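Local structure of polyhedrin (Uranotaenia sapphirina cypovirus, 4ZQX) at residues Phe49-Leu60 and Val172-Arg180; Ile98-Gly108 and Cys159-Arg170. The protein forms the crystalline matrix of cypovirus polyhedra, the protein crystals in which virus particles are embedded, and binds ATP. One frame throughout, in Å; residues are numbered along the deposited sequence. Where two conformers were deposited one is given.

Interaction 1 of 2, residues Phe49-Leu60 and Val172-Arg180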
loop_
_atom_site.group_PDB
_atom_site.type_symbol
_atom_site.label_atom_id
_atom_site.label_comp_id
_atom_site.label_asym_id
_atom_site.label_seq_id
_atom_site.Cartn_x
_atom_site.Cartn_y
_atom_site.Cartn_z
ATOM N N PHE A 49 6.512 3.706 14.862
ATOM C CA PHE A 49 5.561 4.697 15.383
ATOM C C PHE A 49 4.107 4.217 15.382
ATOM O O PHE A 49 3.402 4.336 16.384
ATOM C CB PHE A 49 5.718 5.985 14.572
ATOM C CG PHE A 49 7.135 6.471 14.519
ATOM C CD1 PHE A 49 7.746 6.942 15.664
ATOM C CD2 PHE A 49 7.870 6.422 13.341
ATOM C CE1 PHE A 49 9.059 7.379 15.640
ATOM C CE2 PHE A 49 9.180 6.865 13.310
ATOM C CZ PHE A 49 9.772 7.339 14.461
ATOM N N VAL A 50 3.660 3.681 14.260
ATOM C CA VAL A 50 2.347 3.046 14.171
ATOM C C VAL A 50 2.417 1.890 13.200
ATOM O O VAL A 50 2.695 2.099 12.017
ATOM C CB VAL A 50 1.241 4.012 13.647
ATOM C CG1 VAL A 50 -0.105 3.369 13.856
ATOM C CG2 VAL A 50 1.301 5.352 14.320
ATOM N N ILE A 51 2.192 0.665 13.680
ATOM C CA ILE A 51 2.056 -0.470 12.759
ATOM C C ILE A 51 0.635 -0.435 12.227
ATOM O O ILE A 51 -0.310 -0.302 13.006
ATOM C CB ILE A 51 2.268 -1.852 13.409
ATOM C CG1 ILE A 51 3.593 -1.920 14.167
ATOM C CG2 ILE A 51 2.184 -2.953 12.321
ATOM C CD1 ILE A 51 3.814 -3.250 14.877
ATOM N N LYS A 52 0.487 -0.551 10.909
ATOM C CA LYS A 52 -0.826 -0.658 10.281
ATOM C C LYS A 52 -0.903 -1.988 9.537
ATOM O O LYS A 52 -0.388 -2.123 8.436
ATOM C CB LYS A 52 -1.049 0.525 9.343
ATOM C CG LYS A 52 -1.088 1.831 10.106
ATOM C CD LYS A 52 -1.227 3.034 9.232
ATOM C CE LYS A 52 -1.206 4.290 10.111
ATOM N NZ LYS A 52 -1.507 5.550 9.406
ATOM N N GLY A 53 -1.496 -2.987 10.188
ATOM C CA GLY A 53 -1.606 -4.326 9.643
ATOM C C GLY A 53 -2.967 -4.483 8.999
ATOM O O GLY A 53 -3.964 -4.664 9.688
ATOM N N VAL A 54 -3.008 -4.364 7.677
ATOM C CA VAL A 54 -4.269 -4.313 6.938
ATOM C C VAL A 54 -4.272 -5.455 5.956
ATOM O O VAL A 54 -3.409 -5.513 5.079
ATOM C CB VAL A 54 -4.410 -2.977 6.165
ATOM C CG1 VAL A 54 -5.721 -2.948 5.368
ATOM C CG2 VAL A 54 -4.304 -1.799 7.138
ATOM N N ILE A 55 -5.243 -6.359 6.115
ATOM C CA ILE A 55 -5.329 -7.568 5.307
ATOM C C ILE A 55 -6.726 -7.708 4.706
ATOM O O ILE A 55 -7.727 -7.698 5.424
ATOM C CB ILE A 55 -5.002 -8.830 6.145
ATOM C CG1 ILE A 55 -3.630 -8.687 6.819
ATOM C CG2 ILE A 55 -5.023 -10.076 5.254
ATOM C CD1 ILE A 55 -3.236 -9.843 7.730
ATOM N N LYS A 56 -6.776 -7.845 3.383
ATOM C CA LYS A 56 -8.021 -8.065 2.665
ATOM C C LYS A 56 -8.533 -9.479 2.908
ATOM O O LYS A 56 -7.763 -10.407 3.185
ATOM C CB LYS A 56 -7.784 -7.876 1.165
ATOM C CG LYS A 56 -7.339 -6.465 0.800
ATOM C CD LYS A 56 -6.775 -6.347 -0.610
ATOM C CE LYS A 56 -7.809 -6.597 -1.678
ATOM N NZ LYS A 56 -7.265 -6.331 -3.044
ATOM N N SER A 57 -9.831 -9.668 2.770
ATOM C CA SER A 57 -10.387 -11.002 2.945
ATOM C C SER A 57 -9.804 -12.006 1.933
ATOM O O SER A 57 -9.627 -13.179 2.249
ATOM C CB SER A 57 -11.905 -10.944 2.830
ATOM O OG SER A 57 -12.281 -10.459 1.558
ATOM N N SER A 58 -9.498 -11.551 0.722
ATOM C CA SER A 58 -8.911 -12.435 -0.302
ATOM C C SER A 58 -7.494 -12.917 0.066
ATOM O O SER A 58 -7.072 -14.005 -0.329
ATOM C CB SER A 58 -8.896 -11.753 -1.688
ATOM O OG SER A 58 -8.080 -10.595 -1.699
ATOM N N GLU A 59 -6.776 -12.113 0.836
ATOM C CA GLU A 59 -5.424 -12.449 1.251
ATOM C C GLU A 59 -5.430 -13.450 2.401
ATOM O O GLU A 59 -4.445 -14.145 2.630
ATOM C CB GLU A 59 -4.663 -11.171 1.667
ATOM C CG GLU A 59 -4.313 -10.261 0.498
ATOM C CD GLU A 59 -3.821 -8.873 0.921
ATOM O OE1 GLU A 59 -4.298 -8.326 1.935
ATOM O OE2 GLU A 59 -2.958 -8.323 0.212
ATOM N N LEU A 60 -6.543 -13.513 3.128
ATOM C CA LEU A 60 -6.640 -14.363 4.313
ATOM C C LEU A 60 -7.117 -15.764 3.995
ATOM O O LEU A 60 -7.104 -16.628 4.865
ATOM C CB LEU A 60 -7.605 -13.754 5.337
ATOM C CG LEU A 60 -7.056 -12.970 6.524
ATOM C CD1 LEU A 60 -8.210 -12.614 7.454
ATOM C CD2 LEU A 60 -5.969 -13.731 7.267
ATOM N N VAL A 172 -13.321 -13.020 6.769
ATOM C CA VAL A 172 -13.177 -11.730 7.432
ATOM C C VAL A 172 -12.014 -10.971 6.802
ATOM O O VAL A 172 -11.214 -11.555 6.065
ATOM C CB VAL A 172 -12.912 -11.918 8.943
ATOM C CG1 VAL A 172 -14.075 -12.647 9.580
ATOM C CG2 VAL A 172 -11.609 -12.666 9.166
ATOM N N SER A 173 -11.941 -9.670 7.097
ATOM C CA SER A 173 -10.771 -8.842 6.790
ATOM C C SER A 173 -10.244 -8.285 8.112
ATOM O O SER A 173 -10.925 -8.373 9.134
ATOM C CB SER A 173 -11.131 -7.717 5.826
ATOM O OG SER A 173 -12.177 -6.911 6.345
ATOM N N ILE A 174 -9.029 -7.744 8.103
ATOM C CA ILE A 174 -8.359 -7.373 9.346
ATOM C C ILE A 174 -7.778 -5.978 9.291
ATOM O O ILE A 174 -7.147 -5.592 8.300
ATOM C CB ILE A 174 -7.185 -8.340 9.656
ATOM C CG1 ILE A 174 -7.685 -9.773 9.827
ATOM C CG2 ILE A 174 -6.452 -7.898 10.907
ATOM C CD1 ILE A 174 -6.551 -10.782 10.023
ATOM N N ALA A 175 -7.980 -5.226 10.366
ATOM C CA ALA A 175 -7.282 -3.955 10.558
ATOM C C ALA A 175 -6.702 -3.895 11.962
ATOM O O ALA A 175 -7.440 -3.895 12.943
ATOM C CB ALA A 175 -8.217 -2.791 10.337
ATOM N N VAL A 176 -5.379 -3.853 12.029
ATOM C CA VAL A 176 -4.652 -3.786 13.285
ATOM C C VAL A 176 -3.891 -2.470 13.299
ATOM O O VAL A 176 -3.171 -2.156 12.350
ATOM C CB VAL A 176 -3.657 -4.960 13.415
ATOM C CG1 VAL A 176 -2.908 -4.908 14.748
ATOM C CG2 VAL A 176 -4.384 -6.251 13.306
ATOM N N ILE A 177 -4.081 -1.697 14.361
ATOM C CA ILE A 177 -3.372 -0.443 14.544
ATOM C C ILE A 177 -2.591 -0.542 15.843
ATOM O O ILE A 177 -3.197 -0.749 16.889
ATOM C CB ILE A 177 -4.360 0.734 14.636
ATOM C CG1 ILE A 177 -5.194 0.808 13.358
ATOM C CG2 ILE A 177 -3.605 2.062 14.822
ATOM C CD1 ILE A 177 -6.354 1.774 13.415
ATOM N N VAL A 178 -1.269 -0.399 15.776
ATOM C CA VAL A 178 -0.394 -0.595 16.935
ATOM C C VAL A 178 0.454 0.644 17.175
ATOM O O VAL A 178 1.486 0.822 16.521
ATOM C CB VAL A 178 0.560 -1.773 16.733
ATOM C CG1 VAL A 178 1.357 -2.026 17.997
ATOM C CG2 VAL A 178 -0.206 -3.006 16.343
ATOM N N PRO A 179 0.034 1.514 18.115
ATOM C CA PRO A 179 0.785 2.753 18.366
ATOM C C PRO A 179 1.928 2.551 19.354
ATOM O O PRO A 179 1.862 1.667 20.220
ATOM C CB PRO A 179 -0.272 3.696 18.977
ATOM C CG PRO A 179 -1.500 2.914 19.136
ATOM C CD PRO A 179 -1.190 1.470 18.925
ATOM N N ARG A 180 2.969 3.361 19.196
ATOM C CA ARG A 180 4.097 3.358 20.105
ATOM C C ARG A 180 3.749 3.870 21.520
ATOM O O ARG A 180 3.019 4.844 21.678
ATOM C CB ARG A 180 5.208 4.233 19.526
ATOM C CG ARG A 180 6.512 4.087 20.292
ATOM C CD ARG A 180 7.655 4.885 19.685
ATOM N NE ARG A 180 8.926 4.474 20.282
ATOM C CZ ARG A 180 9.669 3.436 19.868
ATOM N NH1 ARG A 180 9.317 2.673 18.823
ATOM N NH2 ARG A 180 10.787 3.159 20.508
#
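Leu60 and Ile174 cross at about a right angle at one end of this strand pair, and Ile174 is the side chain to follow. Its CB stands beside CB of Ile55, the neighbour directly across, at 4.2 Å. CG1, set anti to the carbonyl carbon (chi1 -61°), then reaches Leu60 CD1 at 3.7 Å. At the tip, Ile174 CD1 sits 3.6 Å from Leu60 CD1 and somewhat farther from Leu60 CD2 and Ile55 CD1, so it rests against both branches of the leucine. Leu60 CD1 also touches CG2 of Val172 at 3.8 Å, so that one methyl serves two partners.

The backbones form an antiparallel ladder. Ile51 with Val178, Gly53 with Val176 and Ile55 with Ile174 are hydrogen-bonded pairs, each closed by two N-H...O bonds, and Arg180 N adds one more to Phe49 O. The strand 173-179 is the middle one of a three-stranded sheet, with 116-120 on its other edge. Ile51, Ile55, Ile174, Val176 and Val178 share one face, and strands 27-34 and 40-47 of the larger sheet cover it through Leu29, Ile31 and Phe45. Ile51 and Val178 stand side by side there, CB to CB at 3.7 Å. On the other face Val50 CG1 meets Ile177 CG2 at 3.9 Å, and Lys52 NZ bonds to Leu201 O of the second subunit.

Interaction 2 of 2, residues Ile98-Gly108 and Cys159-Arg170; sequences IPKKLSFYLRG and CEKAWYVELDGR
Tyr105 and Tyr164 lean toward each other across the strands until their hydroxyls meet, Tyr164 OH donating to Tyr105 OH at 3.2 Å. Tyr105 OH lies in the plane of the Tyr164 ring, at its edge, whereas Tyr164 OH approaches the Tyr105 ring obliquely. Tyr105 OH also bonds to Leu230 N, which ties the pair to the C-terminal loop. Ser103 OG comes up to the edge of the Tyr164 ring, near its plane, 3.4 Å from CD1. Farther along this face, Glu160 OE2 comes within 3.5 Å of Tyr105 CD1, the carboxylate and ring planes 86° apart.

On the reverse face Phe104 and Trp163 lie side by side and point the same way. The Phe104 ring and the six-membered ring of Trp163 are inclined at 43°, and Phe104 CD1 is 3.7 Å from Trp163 CE3.

Toward the ATP pocket, Cys159 SG lies over one face of the Arg107 guanidinium, 3.7 Å from NH1. Its chi1 of 69° places the sulfur between the backbone N and the carbonyl carbon, on the side of that arginine. Water 2 bridges Arg107 NE and Glu160 OE1 in the guanidinium plane. Arg107 NH2 bonds to Ser154 O and Glu160 OE1 to Thr228 N.

Strands 101-107 and 160-166 are antiparallel inner members of a six-stranded sheet. Strand 27-34 borders 101-107, their pairing interrupted by a classic bulge, Lys100 and Lys101 together standing opposite Glu34, and strand 150-152 borders 160-166, its Leu152 packing on Tyr105, Ala162 and Tyr164.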
loop_
_atom_site.group_PDB
_atom_site.type_symbol
_atom_site.label_atom_id
_atom_site.label_comp_id
_atom_site.label_asym_id
_atom_site.label_seq_id
_atom_site.Cartn_x
_atom_site.Cartn_y
_atom_site.Cartn_z
ATOM N N ILE A 98 -11.010 -21.140 4.772
ATOM C CA ILE A 98 -11.203 -20.045 5.716
ATOM C C ILE A 98 -10.417 -20.420 6.975
ATOM O O ILE A 98 -10.421 -21.586 7.372
ATOM C CB ILE A 98 -12.712 -19.841 6.008
ATOM C CG1 ILE A 98 -13.439 -19.423 4.723
ATOM C CG2 ILE A 98 -12.948 -18.785 7.066
ATOM C CD1 ILE A 98 -14.931 -19.466 4.830
ATOM N N PRO A 99 -9.729 -19.452 7.600
ATOM C CA PRO A 99 -8.999 -19.814 8.822
ATOM C C PRO A 99 -9.935 -20.306 9.921
ATOM O O PRO A 99 -11.059 -19.801 10.038
ATOM C CB PRO A 99 -8.358 -18.492 9.266
ATOM C CG PRO A 99 -8.386 -17.599 8.041
ATOM C CD PRO A 99 -9.548 -18.029 7.234
ATOM N N LYS A 100 -9.472 -21.277 10.703
ATOM C CA LYS A 100 -10.152 -21.692 11.917
ATOM C C LYS A 100 -9.830 -20.752 13.054
ATOM O O LYS A 100 -10.669 -20.496 13.910
ATOM C CB LYS A 100 -9.666 -23.066 12.357
ATOM C CG LYS A 100 -10.246 -24.231 11.620
ATOM C CD LYS A 100 -9.977 -25.509 12.410
ATOM C CE LYS A 100 -11.077 -25.789 13.447
ATOM N NZ LYS A 100 -12.418 -26.079 12.821
ATOM N N LYS A 101 -8.586 -20.278 13.072
ATOM C CA LYS A 101 -8.049 -19.519 14.188
ATOM C C LYS A 101 -7.102 -18.444 13.668
ATOM O O LYS A 101 -6.382 -18.667 12.696
ATOM C CB LYS A 101 -7.279 -20.473 15.105
ATOM C CG LYS A 101 -6.518 -19.785 16.226
ATOM C CD LYS A 101 -6.001 -20.778 17.289
ATOM C CE LYS A 101 -4.824 -21.597 16.784
ATOM N NZ LYS A 101 -4.178 -22.404 17.874
ATOM N N LEU A 102 -7.101 -17.288 14.332
ATOM C CA LEU A 102 -6.106 -16.245 14.089
ATOM C C LEU A 102 -5.355 -15.955 15.372
ATOM O O LEU A 102 -5.963 -15.896 16.446
ATOM C CB LEU A 102 -6.759 -14.961 13.605
ATOM C CG LEU A 102 -7.522 -15.014 12.290
ATOM C CD1 LEU A 102 -8.270 -13.715 12.045
ATOM C CD2 LEU A 102 -6.563 -15.283 11.171
ATOM N N SER A 103 -4.037 -15.806 15.247
ATOM C CA SER A 103 -3.152 -15.466 16.346
ATOM C C SER A 103 -2.420 -14.190 15.987
ATOM O O SER A 103 -1.881 -14.079 14.891
ATOM C CB SER A 103 -2.121 -16.576 16.541
ATOM O OG SER A 103 -2.756 -17.810 16.768
ATOM N N PHE A 104 -2.379 -13.254 16.930
ATOM C CA PHE A 104 -1.743 -11.960 16.745
ATOM C C PHE A 104 -0.604 -11.845 17.745
ATOM O O PHE A 104 -0.848 -11.814 18.941
ATOM C CB PHE A 104 -2.744 -10.819 16.990
ATOM C CG PHE A 104 -3.889 -10.800 16.026
ATOM C CD1 PHE A 104 -4.983 -11.623 16.211
ATOM C CD2 PHE A 104 -3.869 -9.962 14.929
ATOM C CE1 PHE A 104 -6.025 -11.612 15.318
ATOM C CE2 PHE A 104 -4.905 -9.953 14.043
ATOM C CZ PHE A 104 -5.986 -10.783 14.238
ATOM N N TYR A 105 0.627 -11.773 17.246
ATOM C CA TYR A 105 1.818 -11.681 18.084
ATOM C C TYR A 105 2.419 -10.284 17.974
ATOM O O TYR A 105 2.764 -9.856 16.884
ATOM C CB TYR A 105 2.830 -12.743 17.648
ATOM C CG TYR A 105 2.359 -14.138 17.982
ATOM C CD1 TYR A 105 2.440 -14.614 19.282
ATOM C CD2 TYR A 105 1.801 -14.965 17.015
ATOM C CE1 TYR A 105 1.991 -15.875 19.617
ATOM C CE2 TYR A 105 1.374 -16.243 17.337
ATOM C CZ TYR A 105 1.462 -16.686 18.650
ATOM O OH TYR A 105 1.035 -17.949 19.031
ATOM N N LEU A 106 2.507 -9.577 19.102
ATOM C CA LEU A 106 3.026 -8.208 19.136
ATOM C C LEU A 106 4.273 -8.149 20.003
ATOM O O LEU A 106 4.267 -8.669 21.124
ATOM C CB LEU A 106 1.978 -7.238 19.714
ATOM C CG LEU A 106 0.766 -6.854 18.859
ATOM C CD1 LEU A 106 -0.175 -8.030 18.653
ATOM C CD2 LEU A 106 0.018 -5.691 19.500
ATOM N N ARG A 107 5.336 -7.520 19.507
ATOM C CA ARG A 107 6.571 -7.470 20.275
ATOM C C ARG A 107 7.218 -6.110 20.132
ATOM O O ARG A 107 7.460 -5.653 19.025
ATOM C CB ARG A 107 7.561 -8.560 19.812
ATOM C CG ARG A 107 8.733 -8.780 20.774
ATOM C CD ARG A 107 9.888 -9.576 20.130
ATOM N NE ARG A 107 10.845 -10.037 21.136
ATOM C CZ ARG A 107 11.856 -9.315 21.613
ATOM N NH1 ARG A 107 12.078 -8.090 21.163
ATOM N NH2 ARG A 107 12.654 -9.828 22.541
ATOM N N GLY A 108 7.522 -5.486 21.259
ATOM C CA GLY A 108 8.203 -4.211 21.245
ATOM C C GLY A 108 7.607 -3.183 22.169
ATOM O O GLY A 108 6.900 -3.515 23.130
ATOM N N CYS A 159 8.462 -7.752 26.634
ATOM C CA CYS A 159 7.733 -6.983 25.634
ATOM C C CYS A 159 6.982 -7.756 24.566
ATOM O O CYS A 159 6.777 -7.224 23.475
ATOM C CB CYS A 159 8.713 -6.006 24.964
ATOM S SG CYS A 159 9.991 -6.756 23.912
ATOM N N GLU A 160 6.529 -8.976 24.861
ATOM C CA GLU A 160 5.672 -9.687 23.901
ATOM C C GLU A 160 4.327 -10.054 24.534
ATOM O O GLU A 160 4.274 -10.545 25.673
ATOM C CB GLU A 160 6.331 -10.950 23.343
ATOM C CG GLU A 160 5.445 -11.614 22.271
ATOM C CD GLU A 160 5.972 -12.935 21.745
ATOM O OE1 GLU A 160 7.192 -13.130 21.714
ATOM O OE2 GLU A 160 5.143 -13.784 21.355
ATOM N N LYS A 161 3.259 -9.813 23.775
ATOM C CA LYS A 161 1.925 -10.278 24.125
ATOM C C LYS A 161 1.224 -10.778 22.879
ATOM O O LYS A 161 1.611 -10.434 21.761
ATOM C CB LYS A 161 1.085 -9.148 24.736
ATOM C CG LYS A 161 1.713 -8.485 25.946
ATOM C CD LYS A 161 0.732 -7.499 26.589
ATOM C CE LYS A 161 1.412 -6.569 27.572
ATOM N NZ LYS A 161 1.996 -7.280 28.742
ATOM N N ALA A 162 0.166 -11.555 23.079
ATOM C CA ALA A 162 -0.584 -12.111 21.973
ATOM C C ALA A 162 -2.084 -12.008 22.200
ATOM O O ALA A 162 -2.547 -11.787 23.320
ATOM C CB ALA A 162 -0.196 -13.559 21.758
ATOM N N TRP A 163 -2.837 -12.160 21.118
ATOM C CA TRP A 163 -4.298 -12.237 21.188
ATOM C C TRP A 163 -4.787 -13.324 20.226
ATOM O O TRP A 163 -4.219 -13.498 19.149
ATOM C CB TRP A 163 -4.940 -10.871 20.892
ATOM C CG TRP A 163 -6.426 -10.861 21.140
ATOM C CD1 TRP A 163 -7.050 -10.896 22.352
ATOM C CD2 TRP A 163 -7.473 -10.833 20.154
ATOM N NE1 TRP A 163 -8.416 -10.892 22.187
ATOM C CE2 TRP A 163 -8.702 -10.843 20.851
ATOM C CE3 TRP A 163 -7.491 -10.774 18.752
ATOM C CZ2 TRP A 163 -9.934 -10.832 20.199
ATOM C CZ3 TRP A 163 -8.715 -10.754 18.101
ATOM C CH2 TRP A 163 -9.923 -10.770 18.827
ATOM N N TYR A 164 -5.828 -14.060 20.620
ATOM C CA TYR A 164 -6.318 -15.198 19.840
ATOM C C TYR A 164 -7.794 -15.086 19.595
ATOM O O TYR A 164 -8.518 -14.597 20.443
ATOM C CB TYR A 164 -6.055 -16.516 20.577
ATOM C CG TYR A 164 -4.606 -16.725 20.878
ATOM C CD1 TYR A 164 -3.757 -17.304 19.947
ATOM C CD2 TYR A 164 -4.066 -16.297 22.080
ATOM C CE1 TYR A 164 -2.421 -17.470 20.215
ATOM C CE2 TYR A 164 -2.731 -16.452 22.351
ATOM C CZ TYR A 164 -1.908 -17.035 21.412
ATOM O OH TYR A 164 -0.555 -17.184 21.674
ATOM N N VAL A 165 -8.237 -15.537 18.429
ATOM C CA VAL A 165 -9.658 -15.568 18.125
ATOM C C VAL A 165 -9.977 -16.751 17.220
ATOM O O VAL A 165 -9.237 -17.076 16.308
ATOM C CB VAL A 165 -10.165 -14.228 17.487
ATOM C CG1 VAL A 165 -9.548 -13.981 16.115
ATOM C CG2 VAL A 165 -11.685 -14.232 17.374
ATOM N N GLU A 166 -11.089 -17.402 17.522
ATOM C CA GLU A 166 -11.623 -18.489 16.722
ATOM C C GLU A 166 -12.670 -17.909 15.783
ATOM O O GLU A 166 -13.545 -17.155 16.209
ATOM C CB GLU A 166 -12.261 -19.525 17.661
ATOM C CG GLU A 166 -12.700 -20.786 17.006
ATOM C CD GLU A 166 -13.263 -21.796 18.006
ATOM O OE1 GLU A 166 -13.376 -21.491 19.214
ATOM O OE2 GLU A 166 -13.589 -22.910 17.573
ATOM N N LEU A 167 -12.571 -18.249 14.507
ATOM C CA LEU A 167 -13.524 -17.788 13.510
ATOM C C LEU A 167 -14.686 -18.755 13.410
ATOM O O LEU A 167 -14.620 -19.866 13.931
ATOM C CB LEU A 167 -12.841 -17.627 12.147
ATOM C CG LEU A 167 -11.751 -16.552 12.106
ATOM C CD1 LEU A 167 -11.331 -16.311 10.657
ATOM C CD2 LEU A 167 -12.193 -15.233 12.754
ATOM N N ASP A 168 -15.744 -18.326 12.730
ATOM C CA ASP A 168 -17.000 -19.076 12.691
ATOM C C ASP A 168 -17.422 -19.434 11.270
ATOM O O ASP A 168 -18.615 -19.513 10.966
ATOM C CB ASP A 168 -18.110 -18.290 13.394
ATOM C CG ASP A 168 -18.441 -16.992 12.691
ATOM O OD1 ASP A 168 -17.708 -16.604 11.756
ATOM O OD2 ASP A 168 -19.441 -16.350 13.074
ATOM N N GLY A 169 -16.446 -19.664 10.404
ATOM C CA GLY A 169 -16.734 -20.208 9.081
ATOM C C GLY A 169 -17.123 -19.179 8.043
ATOM O O GLY A 169 -17.667 -19.526 6.999
ATOM N N ARG A 170 -16.832 -17.913 8.329
ATOM C CA ARG A 170 -17.148 -16.829 7.411
ATOM C C ARG A 170 -15.880 -16.021 7.156
ATOM O O ARG A 170 -15.115 -15.779 8.075
ATOM C CB ARG A 170 -18.261 -15.961 8.010
ATOM C CG ARG A 170 -18.615 -14.691 7.252
ATOM C CD ARG A 170 -19.687 -13.911 8.015
ATOM N NE ARG A 170 -20.087 -12.683 7.329
ATOM C CZ ARG A 170 -20.928 -12.645 6.301
ATOM N NH1 ARG A 170 -21.454 -13.769 5.835
ATOM N NH2 ARG A 170 -21.244 -11.483 5.740
HETATM O O HOH W 1 -13.698 -20.793 10.383
HETATM O O HOH W 2 10.034 -12.655 21.779
#

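Overall arrangement
The centres of interactions 1 and 2 are about 12 Å apart, and the two strand pairs belong to different sheets packed against each other. Strands 160-166 and 173-179 are consecutive in the chain, so residues 167-172 carry the backbone from one sheet to the other. The touching surface is largely apolar: Val176 CG2 is 3.8 Å from Phe104 CE2, Ile174 CD1 is 4.0 Å from Leu102 CD1, and Val172 CG2 is 3.9 Å from Leu167 CD1. Leu60 O packs on Pro99 CG at 3.6 Å. Interaction 2 extends to the ATP site, where Cys159 touches the nucleotide and the Glu160 side chain lies about 6 Å from it. Interaction 1 lies away from that site and meets the second subunit instead.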